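Local coordinates for protein copper induced nitroreductase D (PDB 2WQF) that binds flavin mononucleotide and acts as a copper-induced nitroreductase involved in defence against oxidative stress, at residues G97-F102 / G175-G180. Residues are numbered along the deposited sequence; the frame is centred on the assembly and turned at random.
Sequences GTILFF and GQLVFG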
loop_
_atom_site.group_PDB
_atom_site.type_symbol
_atom_site.label_atom_id
_atom_site.label_comp_id
_atom_site.label_asym_id
_atom_site.label_seq_id
_atom_site.Cartn_x
_atom_site.Cartn_y
_atom_site.Cartn_z
ATOM N N GLY A 97 -21.941 -2.909 -0.940
ATOM C CA GLY A 97 -21.210 -3.903 -0.180
ATOM C C GLY A 97 -20.070 -3.328 0.624
ATOM O O GLY A 97 -19.776 -2.123 0.553
ATOM N N THR A 98 -19.404 -4.217 1.355
ATOM C CA THR A 98 -18.242 -3.873 2.183
ATOM C C THR A 98 -17.205 -4.980 1.994
ATOM O O THR A 98 -17.510 -6.170 2.103
ATOM C CB THR A 98 -18.574 -3.696 3.686
ATOM O OG1 THR A 98 -19.602 -2.714 3.834
ATOM C CG2 THR A 98 -17.383 -3.220 4.457
ATOM N N ILE A 99 -15.972 -4.583 1.709
ATOM C CA ILE A 99 -14.858 -5.514 1.624
ATOM C C ILE A 99 -14.009 -5.352 2.877
ATOM O O ILE A 99 -13.414 -4.294 3.094
ATOM C CB ILE A 99 -14.012 -5.259 0.381
ATOM C CG1 ILE A 99 -14.872 -5.291 -0.890
ATOM C CG2 ILE A 99 -12.822 -6.243 0.304
ATOM C CD1 ILE A 99 -14.258 -4.525 -2.067
ATOM N N LEU A 100 -13.983 -6.383 3.714
ATOM C CA LEU A 100 -13.183 -6.372 4.940
ATOM C C LEU A 100 -11.840 -7.018 4.662
ATOM O O LEU A 100 -11.757 -8.148 4.194
ATOM C CB LEU A 100 -13.903 -7.076 6.084
ATOM C CG LEU A 100 -15.219 -6.386 6.518
ATOM C CD1 LEU A 100 -16.392 -6.847 5.688
ATOM C CD2 LEU A 100 -15.496 -6.651 7.995
ATOM N N PHE A 101 -10.795 -6.224 4.872
ATOM C CA PHE A 101 -9.415 -6.622 4.667
ATOM C C PHE A 101 -8.781 -7.059 5.956
ATOM O O PHE A 101 -8.811 -6.320 6.924
ATOM C CB PHE A 101 -8.626 -5.445 4.093
ATOM C CG PHE A 101 -8.970 -5.126 2.654
ATOM C CD1 PHE A 101 -8.308 -5.744 1.598
ATOM C CD2 PHE A 101 -9.980 -4.218 2.367
ATOM C CE1 PHE A 101 -8.623 -5.426 0.298
ATOM C CE2 PHE A 101 -10.283 -3.883 1.077
ATOM C CZ PHE A 101 -9.621 -4.492 0.034
ATOM N N PHE A 102 -8.179 -8.253 5.938
ATOM C CA PHE A 102 -7.500 -8.820 7.089
ATOM C C PHE A 102 -6.069 -9.186 6.681
ATOM O O PHE A 102 -5.768 -9.357 5.497
ATOM C CB PHE A 102 -8.174 -10.110 7.595
ATOM C CG PHE A 102 -9.655 -10.006 7.863
ATOM C CD1 PHE A 102 -10.143 -10.050 9.162
ATOM C CD2 PHE A 102 -10.557 -9.957 6.818
ATOM C CE1 PHE A 102 -11.534 -9.995 9.416
ATOM C CE2 PHE A 102 -11.921 -9.882 7.055
ATOM C CZ PHE A 102 -12.417 -9.932 8.347
ATOM N N GLY A 175 -9.172 -2.998 7.836
ATOM C CA GLY A 175 -9.848 -1.935 7.116
ATOM C C GLY A 175 -11.134 -2.461 6.493
ATOM O O GLY A 175 -11.266 -3.663 6.262
ATOM N N GLN A 176 -12.082 -1.568 6.234
ATOM C CA GLN A 176 -13.348 -1.927 5.604
ATOM C C GLN A 176 -13.631 -0.977 4.464
ATOM O O GLN A 176 -13.891 0.211 4.658
ATOM C CB GLN A 176 -14.503 -1.915 6.606
ATOM C CG GLN A 176 -14.260 -2.804 7.807
ATOM C CD GLN A 176 -13.524 -2.075 8.916
ATOM O OE1 GLN A 176 -13.963 -1.024 9.365
ATOM N NE2 GLN A 176 -12.420 -2.637 9.369
ATOM N N LEU A 177 -13.587 -1.512 3.256
ATOM C CA LEU A 177 -13.782 -0.707 2.062
ATOM C C LEU A 177 -15.247 -0.835 1.627
ATOM O O LEU A 177 -15.678 -1.868 1.137
ATOM C CB LEU A 177 -12.822 -1.133 0.962
ATOM C CG LEU A 177 -12.792 -0.236 -0.262
ATOM C CD1 LEU A 177 -12.143 1.126 0.005
ATOM C CD2 LEU A 177 -12.062 -0.957 -1.418
ATOM N N VAL A 178 -16.014 0.217 1.893
ATOM C CA VAL A 178 -17.421 0.326 1.546
ATOM C C VAL A 178 -17.509 0.796 0.098
ATOM O O VAL A 178 -16.829 1.744 -0.290
ATOM C CB VAL A 178 -18.115 1.337 2.465
ATOM C CG1 VAL A 178 -19.583 1.438 2.145
ATOM C CG2 VAL A 178 -17.954 0.911 3.910
ATOM N N PHE A 179 -18.301 0.100 -0.722
ATOM C CA PHE A 179 -18.332 0.370 -2.157
ATOM C C PHE A 179 -19.723 0.282 -2.740
ATOM O O PHE A 179 -20.621 -0.372 -2.203
ATOM C CB PHE A 179 -17.360 -0.545 -2.915
ATOM C CG PHE A 179 -17.834 -1.970 -3.060
ATOM C CD1 PHE A 179 -18.480 -2.366 -4.217
ATOM C CD2 PHE A 179 -17.671 -2.885 -2.026
ATOM C CE1 PHE A 179 -18.918 -3.679 -4.365
ATOM C CE2 PHE A 179 -18.130 -4.204 -2.155
ATOM C CZ PHE A 179 -18.762 -4.582 -3.325
ATOM N N GLY A 180 -19.914 0.986 -3.842
ATOM C CA GLY A 180 -21.200 0.986 -4.519
ATOM C C GLY A 180 -21.256 1.958 -5.664
ATOM O O GLY A 180 -20.235 2.459 -6.119
#
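Ile99 packs against Phe179 on the face of the sheet that also carries Phe101 and Leu177: CG1 of Ile99 lies 3.7 Å from CE2 of Phe179, and the two side chains run nearly perpendicular. In Phe179, chi1 of 75° sets CG between the backbone N and the carbonyl carbon and swings the ring over the neighbouring strand, Phe179 CE2 lying 3.5 Å from Gly97 C. An alanine in place of Phe179 would probably open a gap over Gly97 and beside Ile99 CG1. Farther along, Leu177 CB lies 3.7 Å from Phe101 CE2, in the plane of the ring at its edge, while Val137, Ile133 and Trp138 of helix 121-143 pack on Ile99, Phe101 and Leu177 respectively. The pairing is antiparallel (158° between strand directions) and joins two strands of the central sheet of the FMN-dependent nitroreductase fold. Ile99 and Leu177 form a hydrogen-bonded pair with reciprocal bonds; Ile99 N to Leu177 O is 2.8 Å, with an N-H...O angle of 173°. On the other face, Leu100 CG touches Gln176 CG at 3.9 Å; the Gln176 amide bonds Tyr153 N and Asn154 OD1, its side chain about 4 Å from that of FMN-binding Gln151, while Thr98 OG1 bonds Gln56 and Trp60.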